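Local coordinates for protein putative isomerase (Streptomyces coelicolor A3, PDB 2OQH) that is a putative isomerase of the enolase superfamily, with a mandelate racemase-like fold, and may act as a D-glucarate dehydratase, at residues E49-A54 with G93-A98; R61-D66 with E76-K81; E223-C226 with G231-Q234; L302-A307 with V355-D360; E336-E341 with R346-P351. One frame throughout, in Å; residues are numbered along the deposited sequence.

Interaction 1: E49-A54 with G93-A98; sequences ETMWGA and GYAAIA
T50 and A95 carry the polar part of this contact. The hydroxyl T50 OG1 donates to the main-chain oxygen A95 O at 2.8 Å. It reaches that oxygen from above the carbonyl plane, 42° out of it. The threonine rotamer explains the reach: OG1 lies opposite the backbone N (chi1 -166°), which turns it to the helix. The carbonyl belongs to a residue inside helix 85-112, so a strand side chain here bonds to the helix backbone. Packing round the bond is close. A95 CB lies 3.4 Å from T50 OG1, and T50 CG2 is 3.4 Å from A95 O. A valine here has no hydroxyl to give A95 O, and the tie between strand and helix would probably weaken.

The apolar part is one small contact. CG of M51, a selenomethionine, meets A95 CB at 3.8 Å. The short alanine side chain lets strand and helix come close, with the CA atoms of T50 and A95 6.0 Å apart.

The contact lies in the N-terminal capping domain of the mandelate racemase family. It packs the edge strand 45-51 of the three-stranded antiparallel sheet against helix 85-112. V56 of helix 54-63 and Y272 of helix 271-274 also touch T50.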
# COMPACT_ATOMS: atom_id res chain seq x y z
N GLU A 49 0.93 -12.26 -3.63
CA GLU A 49 1.99 -11.99 -2.67
C GLU A 49 1.40 -11.08 -1.60
O GLU A 49 0.65 -10.16 -1.90
CB GLU A 49 3.15 -11.27 -3.35
CG GLU A 49 4.26 -10.82 -2.42
CD GLU A 49 4.94 -9.54 -2.89
OE1 GLU A 49 5.14 -9.38 -4.11
OE2 GLU A 49 5.29 -8.70 -2.03
N THR A 50 1.75 -11.35 -0.34
CA THR A 50 1.23 -10.53 0.74
C THR A 50 2.30 -10.37 1.81
O THR A 50 3.39 -10.92 1.69
CB THR A 50 -0.06 -11.15 1.32
OG1 THR A 50 -0.73 -10.18 2.14
CG2 THR A 50 0.25 -12.39 2.15
N MSE A 51 1.99 -9.62 2.86
CA MSE A 51 2.95 -9.35 3.93
C MSE A 51 3.28 -10.50 4.88
O MSE A 51 2.56 -11.50 4.97
CB MSE A 51 2.46 -8.16 4.74
CG MSE A 51 1.37 -8.53 5.73
SE MSE A 51 0.59 -6.98 6.56
CE MSE A 51 2.03 -6.45 7.73
N TRP A 52 4.39 -10.32 5.60
CA TRP A 52 4.89 -11.26 6.59
C TRP A 52 5.06 -12.70 6.15
O TRP A 52 4.77 -13.05 5.00
CB TRP A 52 4.01 -11.20 7.84
CG TRP A 52 4.16 -9.90 8.58
CD1 TRP A 52 4.45 -8.68 8.04
CD2 TRP A 52 3.98 -9.68 9.99
NE1 TRP A 52 4.46 -7.72 9.02
CE2 TRP A 52 4.17 -8.31 10.23
CE3 TRP A 52 3.67 -10.52 11.07
CZ2 TRP A 52 4.07 -7.75 11.50
CZ3 TRP A 52 3.56 -9.96 12.34
CH2 TRP A 52 3.76 -8.59 12.54
N GLY A 53 5.54 -13.54 7.07
CA GLY A 53 5.78 -14.94 6.75
C GLY A 53 4.97 -15.97 7.51
O GLY A 53 3.76 -16.10 7.30
N ALA A 54 5.63 -16.70 8.41
CA ALA A 54 5.01 -17.76 9.19
C ALA A 54 3.54 -17.58 9.58
O ALA A 54 2.69 -18.38 9.19
CB ALA A 54 5.85 -18.07 10.43
N GLY A 93 -5.06 -11.52 9.07
CA GLY A 93 -6.17 -12.24 8.47
C GLY A 93 -6.53 -11.64 7.12
O GLY A 93 -6.68 -12.36 6.13
N TYR A 94 -6.69 -10.32 7.08
CA TYR A 94 -7.01 -9.64 5.83
C TYR A 94 -5.91 -9.89 4.81
O TYR A 94 -6.18 -10.12 3.63
CB TYR A 94 -7.17 -8.14 6.05
CG TYR A 94 -8.47 -7.73 6.71
CD1 TYR A 94 -9.69 -7.88 6.05
CD2 TYR A 94 -8.47 -7.18 7.99
CE1 TYR A 94 -10.89 -7.48 6.65
CE2 TYR A 94 -9.67 -6.78 8.60
CZ TYR A 94 -10.87 -6.94 7.93
OH TYR A 94 -12.05 -6.56 8.55
N ALA A 95 -4.66 -9.82 5.26
CA ALA A 95 -3.50 -10.02 4.39
C ALA A 95 -3.44 -11.44 3.80
O ALA A 95 -3.05 -11.62 2.65
CB ALA A 95 -2.22 -9.72 5.15
N ALA A 96 -3.82 -12.44 4.60
CA ALA A 96 -3.81 -13.82 4.12
C ALA A 96 -4.88 -13.95 3.04
O ALA A 96 -4.63 -14.48 1.95
CB ALA A 96 -4.10 -14.78 5.26
N ILE A 97 -6.07 -13.44 3.35
CA ILE A 97 -7.19 -13.46 2.42
C ILE A 97 -6.82 -12.72 1.13
O ILE A 97 -7.09 -13.21 0.03
CB ILE A 97 -8.44 -12.81 3.07
CG1 ILE A 97 -8.96 -13.73 4.18
CG2 ILE A 97 -9.50 -12.52 2.00
CD1 ILE A 97 -10.12 -13.17 4.98
N ALA A 98 -6.20 -11.56 1.26
CA ALA A 98 -5.81 -10.77 0.09
C ALA A 98 -4.91 -11.54 -0.89
O ALA A 98 -5.07 -11.44 -2.10
CB ALA A 98 -5.12 -9.47 0.54

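Interaction 2: R61-D66 with E76-K81; sequences RRMAPD and EAFHRK
The backbones of D66 and F78 approach to 8.7 Å between CA atoms, so side chains must bridge the space between 61-66 and 76-81. M63, a selenomethionine near the end of helix 54-63, points its CB toward the other segment. Its SE lies 4.4 Å from F78 CZ. The selenium is 5.5 Å from the centroid of the F78 ring and 68° off the ring normal. This is an oblique Met-aromatic contact, with selenium in the place of sulfur. F78 has CG opposite its backbone N (chi1 170°), which carries the ring from helix 75-81 toward M63.

Both helices belong to the N-terminal domain of the mandelate racemase family, where they lie beside the long helix 85-112. I97 of that helix touches both M63 and F78, and V100 also packs on F78. The buried M63 and F78 thus meet over a third helix.

The second bridge is nearer the surface and joins D66 to K81. D66 OD1 and K81 NZ form a long salt bridge at 4.0 Å. The closer approach is made by carbon: K81 CE is 3.4 Å from D66 OD1 and 3.7 Å from D66 CB. The lysine chain is extended as far as CE and bends at its last torsion, chi4 54°. Q82 also touches the side chains of M63 and D66.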
# COMPACT_ATOMS: atom_id res chain seq x y z
N ARG A 61 -2.86 -21.62 4.66
CA ARG A 61 -2.95 -23.07 4.60
C ARG A 61 -4.19 -23.58 5.33
O ARG A 61 -4.74 -24.61 4.95
CB ARG A 61 -1.68 -23.70 5.17
CG ARG A 61 -0.46 -23.45 4.27
CD ARG A 61 0.79 -24.06 4.86
NE ARG A 61 1.96 -23.80 4.02
CZ ARG A 61 3.11 -23.30 4.48
NH1 ARG A 61 3.24 -23.01 5.77
NH2 ARG A 61 4.12 -23.09 3.65
N ARG A 62 -4.64 -22.87 6.36
CA ARG A 62 -5.83 -23.30 7.07
C ARG A 62 -7.09 -23.01 6.24
O ARG A 62 -8.16 -23.55 6.52
CB ARG A 62 -5.94 -22.62 8.45
CG ARG A 62 -4.99 -23.22 9.51
CD ARG A 62 -5.27 -22.70 10.92
NE ARG A 62 -4.48 -23.40 11.94
CZ ARG A 62 -4.56 -23.17 13.25
NH1 ARG A 62 -5.40 -22.25 13.73
NH2 ARG A 62 -3.80 -23.86 14.10
N MSE A 63 -6.95 -22.18 5.21
CA MSE A 63 -8.08 -21.83 4.35
C MSE A 63 -8.05 -22.63 3.04
O MSE A 63 -9.08 -22.80 2.38
CB MSE A 63 -8.08 -20.33 4.00
CG MSE A 63 -8.30 -19.37 5.18
SE MSE A 63 -8.60 -17.51 4.58
CE MSE A 63 -6.92 -17.22 3.65
N ALA A 64 -6.87 -23.13 2.69
CA ALA A 64 -6.65 -23.90 1.47
C ALA A 64 -7.65 -25.04 1.22
O ALA A 64 -8.22 -25.14 0.13
CB ALA A 64 -5.23 -24.46 1.46
N PRO A 65 -7.86 -25.91 2.21
CA PRO A 65 -8.81 -27.01 1.99
C PRO A 65 -10.18 -26.52 1.53
O PRO A 65 -10.85 -27.20 0.75
CB PRO A 65 -8.87 -27.69 3.36
CG PRO A 65 -7.52 -27.42 3.94
CD PRO A 65 -7.28 -25.97 3.56
N ASP A 66 -10.59 -25.35 2.00
CA ASP A 66 -11.90 -24.80 1.64
C ASP A 66 -11.99 -24.28 0.20
O ASP A 66 -13.09 -24.05 -0.30
CB ASP A 66 -12.28 -23.66 2.61
CG ASP A 66 -12.66 -24.17 4.00
OD1 ASP A 66 -13.52 -25.09 4.11
OD2 ASP A 66 -12.12 -23.63 5.00
N GLU A 76 -16.93 -13.66 -4.18
CA GLU A 76 -17.96 -13.26 -3.22
C GLU A 76 -18.20 -14.40 -2.25
O GLU A 76 -18.27 -14.18 -1.05
CB GLU A 76 -19.26 -12.89 -3.95
CG GLU A 76 -19.20 -11.60 -4.75
CD GLU A 76 -19.52 -10.35 -3.92
OE1 GLU A 76 -19.63 -10.45 -2.68
OE2 GLU A 76 -19.66 -9.27 -4.52
N ALA A 77 -18.32 -15.62 -2.78
CA ALA A 77 -18.55 -16.79 -1.94
C ALA A 77 -17.37 -17.04 -1.02
O ALA A 77 -17.54 -17.37 0.16
CB ALA A 77 -18.81 -18.01 -2.81
N PHE A 78 -16.16 -16.88 -1.56
CA PHE A 78 -14.94 -17.07 -0.78
C PHE A 78 -14.83 -16.11 0.41
O PHE A 78 -14.59 -16.53 1.54
CB PHE A 78 -13.72 -16.90 -1.68
CG PHE A 78 -12.43 -16.84 -0.92
CD1 PHE A 78 -12.03 -17.90 -0.12
CD2 PHE A 78 -11.62 -15.71 -0.99
CE1 PHE A 78 -10.84 -17.84 0.62
CE2 PHE A 78 -10.43 -15.64 -0.26
CZ PHE A 78 -10.04 -16.70 0.54
N HIS A 79 -14.97 -14.82 0.14
CA HIS A 79 -14.88 -13.83 1.20
C HIS A 79 -15.92 -14.06 2.28
O HIS A 79 -15.61 -14.00 3.47
CB HIS A 79 -15.02 -12.42 0.63
CG HIS A 79 -13.80 -11.95 -0.09
ND1 HIS A 79 -12.62 -11.64 0.57
CD2 HIS A 79 -13.55 -11.78 -1.41
CE1 HIS A 79 -11.70 -11.30 -0.32
NE2 HIS A 79 -12.24 -11.37 -1.52
N ARG A 80 -17.16 -14.34 1.89
CA ARG A 80 -18.21 -14.57 2.88
C ARG A 80 -17.82 -15.78 3.73
O ARG A 80 -17.96 -15.78 4.95
CB ARG A 80 -19.56 -14.80 2.19
CG ARG A 80 -20.12 -13.56 1.47
CD ARG A 80 -20.59 -12.45 2.43
NE ARG A 80 -21.78 -12.87 3.19
CZ ARG A 80 -22.41 -12.12 4.09
NH1 ARG A 80 -21.97 -10.90 4.38
NH2 ARG A 80 -23.47 -12.61 4.73
N LYS A 81 -17.28 -16.81 3.08
CA LYS A 81 -16.87 -18.00 3.80
C LYS A 81 -15.79 -17.72 4.86
O LYS A 81 -15.75 -18.37 5.91
CB LYS A 81 -16.38 -19.06 2.80
CG LYS A 81 -16.18 -20.43 3.40
CD LYS A 81 -15.96 -21.47 2.31
CE LYS A 81 -15.84 -22.86 2.91
NZ LYS A 81 -17.01 -23.19 3.79

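Interaction 3: E223-C226 with G231-Q234; sequences EDPC and GMAQ
D224 OD1 accepts a hydrogen bond from T245 OG1 and also meets M232 CE across the contact, 3.9 Å away. The other carboxylate oxygen, D224 OD2, is bonded to N246 N. These partners tie the buried aspartate to strand 243-245 and the residue after it. The setting is a beta-to-alpha turn of the TIM barrel: strand 221-223 ends, the chain passes through 224-226, and helix 228-238 follows.

M232, a selenomethionine, buries more surface here than any other residue. Its chain bends at chi2 (-72°) and chi3 (-86°), which folds the selenium and methyl back over the turn. The SE atom lies 3.6 Å from P225 CD, and the two side chains cross at about a right angle. The same selenium is 3.9 Å from C226 SG. L243 flanks both P225 and M232, while S207 of helix 204-214 touches P225 and C226.

C226 points its CB toward the helix and packs on the backbone of G231 and M232, near the helix start. G231 makes this possible, because a CB there would stand only 3.2 Å from the sulfur. C226 SG rests 3.4 Å from G231 C and 3.5 Å from M232 N.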
# COMPACT_ATOMS: atom_id res chain seq x y z
N GLU A 223 -0.66 12.80 7.60
CA GLU A 223 -1.04 11.41 7.73
C GLU A 223 -0.92 10.83 9.14
O GLU A 223 0.15 10.80 9.72
CB GLU A 223 -0.20 10.56 6.77
CG GLU A 223 -0.75 9.18 6.51
CD GLU A 223 0.10 8.37 5.54
OE1 GLU A 223 0.63 8.94 4.55
OE2 GLU A 223 0.24 7.14 5.75
N ASP A 224 -2.05 10.36 9.67
CA ASP A 224 -2.09 9.76 11.01
C ASP A 224 -1.27 10.43 12.11
O ASP A 224 -0.42 9.78 12.73
CB ASP A 224 -1.68 8.29 10.93
CG ASP A 224 -2.71 7.43 10.24
OD1 ASP A 224 -3.89 7.49 10.65
OD2 ASP A 224 -2.35 6.70 9.29
N PRO A 225 -1.51 11.72 12.39
CA PRO A 225 -0.71 12.33 13.46
C PRO A 225 -0.97 11.73 14.84
O PRO A 225 -0.08 11.67 15.68
CB PRO A 225 -1.09 13.81 13.38
CG PRO A 225 -2.51 13.77 12.81
CD PRO A 225 -2.38 12.71 11.74
N CYS A 226 -2.20 11.27 15.07
CA CYS A 226 -2.59 10.72 16.37
C CYS A 226 -3.42 9.44 16.23
O CYS A 226 -3.80 9.06 15.13
CB CYS A 226 -3.39 11.75 17.15
SG CYS A 226 -4.96 12.19 16.35
N GLY A 231 -9.50 11.01 18.24
CA GLY A 231 -8.40 11.95 18.19
C GLY A 231 -8.30 12.63 16.83
O GLY A 231 -8.13 13.85 16.76
N MSE A 232 -8.40 11.85 15.76
CA MSE A 232 -8.30 12.40 14.41
C MSE A 232 -9.39 13.43 14.11
O MSE A 232 -9.13 14.44 13.46
CB MSE A 232 -8.35 11.26 13.38
CG MSE A 232 -7.11 10.37 13.36
SE MSE A 232 -5.54 11.25 12.59
CE MSE A 232 -5.92 10.83 10.74
N ALA A 233 -10.60 13.17 14.59
CA ALA A 233 -11.70 14.10 14.37
C ALA A 233 -11.36 15.43 15.05
O ALA A 233 -11.63 16.50 14.52
CB ALA A 233 -13.01 13.54 14.93
N GLN A 234 -10.75 15.34 16.23
CA GLN A 234 -10.38 16.55 16.97
C GLN A 234 -9.32 17.35 16.20
O GLN A 234 -9.38 18.58 16.15
CB GLN A 234 -9.84 16.19 18.35
CG GLN A 234 -10.90 15.65 19.33
CD GLN A 234 -11.98 16.67 19.65
OE1 GLN A 234 -11.71 17.87 19.77
NE2 GLN A 234 -13.21 16.20 19.81

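Interaction 4: L302-A307 with V355-D360; sequences LGIATA and VSVDED
V355 and I304 bury the most surface in this contact, followed by V357. All the cross-segment contact is apolar. I304 stands in the first turn of helix 303-315 and uses the tip of its longer branch. I304 CD1 meets V357 CG2 at 3.9 Å, and the two side chains cross at about a right angle. In I304, CG1 is opposite the carbonyl carbon (chi1 -60°) and the branch is extended beyond it (chi2 175°). This carries CD1 out from the helix to the valine.

V355 points its CB toward the helix. Its branch CG1 lies opposite its own carbonyl carbon (chi1 -58°), and this methyl makes the contact. V355 CG1 touches A307 CB at 4.0 Å, one turn along from I304. Each valine thus brings a single methyl to the helix, CG1 from V355 and CG2 from V357. I304 and A307 present neighbouring points of one helix face. The two valines, with S356 between them, run past that face in the opposite sense: V355 comes at A307 and V357 at I304.

The contact joins helix 303-315 of the TIM barrel to the chain leading into the C-terminal helix 359-368. I335 touches both I304 and V355 from a loop. On the capping-domain side, strand 45-51 lies close: E49 touches I304 and W47 touches V357. E49 also bonds to the backbone N of L302 and A305.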
# COMPACT_ATOMS: atom_id res chain seq x y z
N LEU A 302 6.24 -6.22 -3.14
CA LEU A 302 7.28 -6.45 -4.14
C LEU A 302 6.58 -6.49 -5.50
O LEU A 302 5.49 -5.93 -5.65
CB LEU A 302 8.04 -7.76 -3.86
CG LEU A 302 8.85 -7.79 -2.56
CD1 LEU A 302 9.45 -9.17 -2.36
CD2 LEU A 302 9.95 -6.72 -2.58
N GLY A 303 7.18 -7.15 -6.48
CA GLY A 303 6.60 -7.19 -7.82
C GLY A 303 5.17 -7.67 -8.01
O GLY A 303 4.36 -6.98 -8.65
N ILE A 304 4.85 -8.85 -7.50
CA ILE A 304 3.49 -9.37 -7.67
C ILE A 304 2.47 -8.45 -6.99
O ILE A 304 1.49 -8.04 -7.62
CB ILE A 304 3.38 -10.80 -7.10
CG1 ILE A 304 4.35 -11.73 -7.84
CG2 ILE A 304 1.95 -11.32 -7.25
CD1 ILE A 304 4.42 -13.14 -7.27
N ALA A 305 2.71 -8.12 -5.73
CA ALA A 305 1.80 -7.26 -4.97
C ALA A 305 1.65 -5.89 -5.64
O ALA A 305 0.53 -5.39 -5.81
CB ALA A 305 2.30 -7.10 -3.55
N THR A 306 2.78 -5.29 -6.02
CA THR A 306 2.75 -3.99 -6.67
C THR A 306 1.95 -4.06 -7.97
O THR A 306 1.24 -3.13 -8.32
CB THR A 306 4.18 -3.49 -6.99
OG1 THR A 306 4.90 -3.29 -5.77
CG2 THR A 306 4.12 -2.18 -7.76
N ALA A 307 2.08 -5.18 -8.68
CA ALA A 307 1.36 -5.37 -9.94
C ALA A 307 -0.16 -5.31 -9.70
O ALA A 307 -0.89 -4.70 -10.48
CB ALA A 307 1.74 -6.72 -10.56
N VAL A 355 2.52 -10.61 -15.08
CA VAL A 355 3.85 -10.95 -14.59
C VAL A 355 4.08 -12.46 -14.61
O VAL A 355 3.14 -13.24 -14.47
CB VAL A 355 4.07 -10.44 -13.15
CG1 VAL A 355 3.87 -8.94 -13.10
CG2 VAL A 355 3.12 -11.15 -12.19
N SER A 356 5.34 -12.86 -14.77
CA SER A 356 5.71 -14.27 -14.81
C SER A 356 6.62 -14.60 -13.63
O SER A 356 7.62 -13.92 -13.40
CB SER A 356 6.44 -14.58 -16.12
OG SER A 356 6.79 -15.96 -16.16
N VAL A 357 6.27 -15.65 -12.90
CA VAL A 357 7.05 -16.04 -11.73
C VAL A 357 8.13 -17.10 -11.96
O VAL A 357 7.86 -18.15 -12.52
CB VAL A 357 6.13 -16.56 -10.60
CG1 VAL A 357 6.96 -16.87 -9.35
CG2 VAL A 357 5.05 -15.53 -10.30
N ASP A 358 9.34 -16.80 -11.50
CA ASP A 358 10.48 -17.71 -11.60
C ASP A 358 10.40 -18.65 -10.39
O ASP A 358 10.72 -18.25 -9.27
CB ASP A 358 11.78 -16.91 -11.54
CG ASP A 358 13.01 -17.76 -11.73
OD1 ASP A 358 13.10 -18.85 -11.12
OD2 ASP A 358 13.92 -17.33 -12.48
N GLU A 359 9.99 -19.89 -10.62
CA GLU A 359 9.88 -20.83 -9.51
C GLU A 359 11.20 -21.20 -8.85
O GLU A 359 11.25 -21.44 -7.65
CB GLU A 359 9.13 -22.09 -9.96
CG GLU A 359 7.62 -21.90 -9.96
CD GLU A 359 6.90 -23.00 -10.71
OE1 GLU A 359 7.30 -24.17 -10.53
OE2 GLU A 359 5.95 -22.69 -11.46
N ASP A 360 12.27 -21.24 -9.64
CA ASP A 360 13.58 -21.58 -9.08
C ASP A 360 13.95 -20.54 -8.01
O ASP A 360 14.37 -20.90 -6.91
CB ASP A 360 14.64 -21.61 -10.18
CG ASP A 360 14.34 -22.65 -11.24
OD1 ASP A 360 13.95 -23.78 -10.87
OD2 ASP A 360 14.51 -22.34 -12.45

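Interaction 5: E336-E341 with R346-P351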
# COMPACT_ATOMS: atom_id res chain seq x y z
N GLU A 336 9.77 -10.68 -13.16
CA GLU A 336 10.53 -9.71 -13.92
C GLU A 336 10.25 -8.31 -13.37
O GLU A 336 9.11 -7.98 -13.04
CB GLU A 336 10.13 -9.78 -15.39
CG GLU A 336 10.60 -11.06 -16.07
CD GLU A 336 12.07 -10.99 -16.44
OE1 GLU A 336 12.41 -10.29 -17.43
OE2 GLU A 336 12.90 -11.63 -15.74
N PRO A 337 11.30 -7.47 -13.26
CA PRO A 337 11.11 -6.11 -12.73
C PRO A 337 10.02 -5.31 -13.45
O PRO A 337 9.87 -5.38 -14.68
CB PRO A 337 12.50 -5.48 -12.92
CG PRO A 337 13.42 -6.66 -12.79
CD PRO A 337 12.71 -7.71 -13.61
N LEU A 338 9.27 -4.53 -12.68
CA LEU A 338 8.22 -3.69 -13.23
C LEU A 338 8.91 -2.45 -13.78
O LEU A 338 10.01 -2.10 -13.35
CB LEU A 338 7.22 -3.30 -12.14
CG LEU A 338 6.51 -4.45 -11.44
CD1 LEU A 338 5.68 -3.90 -10.29
CD2 LEU A 338 5.64 -5.21 -12.44
N HIS A 339 8.26 -1.77 -14.71
CA HIS A 339 8.83 -0.58 -15.33
C HIS A 339 8.69 0.68 -14.47
O HIS A 339 7.64 1.33 -14.47
CB HIS A 339 8.17 -0.36 -16.70
CG HIS A 339 8.90 0.61 -17.58
ND1 HIS A 339 8.96 1.96 -17.32
CD2 HIS A 339 9.62 0.40 -18.71
CE1 HIS A 339 9.68 2.55 -18.26
NE2 HIS A 339 10.09 1.63 -19.11
N LEU A 340 9.75 1.01 -13.74
CA LEU A 340 9.78 2.20 -12.88
C LEU A 340 10.75 3.19 -13.50
O LEU A 340 11.96 2.97 -13.49
CB LEU A 340 10.24 1.84 -11.46
CG LEU A 340 10.52 3.05 -10.55
CD1 LEU A 340 9.28 3.90 -10.40
CD2 LEU A 340 10.99 2.55 -9.19
N GLU A 341 10.22 4.30 -14.01
CA GLU A 341 11.05 5.30 -14.66
C GLU A 341 10.59 6.72 -14.36
O GLU A 341 9.41 7.04 -14.48
CB GLU A 341 11.01 5.08 -16.18
CG GLU A 341 11.91 6.02 -17.00
CD GLU A 341 11.57 5.99 -18.49
OE1 GLU A 341 11.14 4.92 -18.99
OE2 GLU A 341 11.73 7.03 -19.17
N ARG A 346 4.88 1.79 -14.63
CA ARG A 346 4.00 1.51 -15.75
C ARG A 346 3.16 0.29 -15.40
O ARG A 346 3.66 -0.67 -14.82
CB ARG A 346 4.81 1.26 -17.03
CG ARG A 346 3.94 1.08 -18.28
CD ARG A 346 4.79 1.11 -19.53
NE ARG A 346 5.67 -0.05 -19.62
CZ ARG A 346 6.73 -0.13 -20.41
NH1 ARG A 346 7.05 0.89 -21.19
NH2 ARG A 346 7.47 -1.24 -20.43
N VAL A 347 1.88 0.34 -15.75
CA VAL A 347 0.98 -0.77 -15.46
C VAL A 347 1.23 -1.92 -16.44
O VAL A 347 1.12 -1.74 -17.65
CB VAL A 347 -0.49 -0.33 -15.59
CG1 VAL A 347 -1.40 -1.43 -15.07
CG2 VAL A 347 -0.72 0.97 -14.83
N PRO A 348 1.57 -3.11 -15.92
CA PRO A 348 1.83 -4.30 -16.75
C PRO A 348 0.72 -4.49 -17.78
O PRO A 348 -0.41 -4.05 -17.57
CB PRO A 348 1.90 -5.42 -15.73
CG PRO A 348 2.57 -4.74 -14.57
CD PRO A 348 1.84 -3.41 -14.50
N SER A 349 1.03 -5.17 -18.89
CA SER A 349 0.05 -5.35 -19.96
C SER A 349 -0.50 -6.75 -20.26
O SER A 349 -1.60 -6.88 -20.81
CB SER A 349 0.61 -4.76 -21.26
OG SER A 349 1.90 -5.28 -21.55
N GLY A 350 0.24 -7.80 -19.90
CA GLY A 350 -0.23 -9.14 -20.20
C GLY A 350 -1.50 -9.60 -19.50
O GLY A 350 -2.09 -8.85 -18.72
N PRO A 351 -1.95 -10.84 -19.78
CA PRO A 351 -3.16 -11.36 -19.14
C PRO A 351 -2.94 -11.41 -17.63
O PRO A 351 -1.80 -11.47 -17.16
CB PRO A 351 -3.31 -12.76 -19.74
CG PRO A 351 -2.67 -12.61 -21.11
CD PRO A 351 -1.44 -11.79 -20.79
O HOH W 1 5.71 -2.30 -15.48
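H339 and R346 lay their flat groups against each other, with the ring and guanidinium planes 35° apart. The guanidinium sits over one face of the imidazole, offset toward its rim. R346 NH2 approaches H339 CD2 at 3.2 Å, and R346 CZ is 3.4 Å from the same carbon. R346 NH1 lies 3.5 Å above the plane of the H339 ring. Both residues have CG opposite the backbone N, and the two side chains cross at a slant. A bend at chi3 (68°) then turns the arginine head over the ring.

The backbones are joined below this pair. R346 N donates to H339 O at 2.8 Å. One water continues the link, donating to R346 O and accepting from H339 N. The segments run antiparallel. Strands 340-341 and 344-346 form a short hairpin, and 344-346 also pairs antiparallel with strand 127-134. An alanine here, in place of H339, has no ring to lie under the guanidinium, and the arginine head would probably turn more freely.

L338 and P348 make the apolar contact. L338 CD2 meets P348 CG at 3.8 Å. L310 of helix 303-315 packs against both. E127 of strand 127-134 touches R346.

The chemistry differs on the two sides of the backbone link. L338 and P348 add to the packing on helix 303-315, while R346 lays its guanidinium obliquely over one face of the H339 ring, near the surface. A positive charge on R346 would probably disfavour protonation of the imidazole beneath it.

Overall arrangement
Interactions 1 and 2 come first along the chain and lie in the N-terminal capping domain. Their centres are 14 Å apart, and both pack on helix 85-112. Interactions 3, 4 and 5 follow in the TIM-barrel part, though interaction 4 also borders strand 45-51 of the cap. Interaction 5 falls between the two segments of interaction 4, 11 Å away between centres, and L338 packs on T306 and V355. E49 carries interaction 1 across to the start of helix 303-315. Interaction 3 stands apart, about 36 Å between centres from interactions 4 and 5, across the centre of the chain. Interactions 1 and 4 thus join cap and barrel, the interface at which enolase-superfamily active sites typically lie.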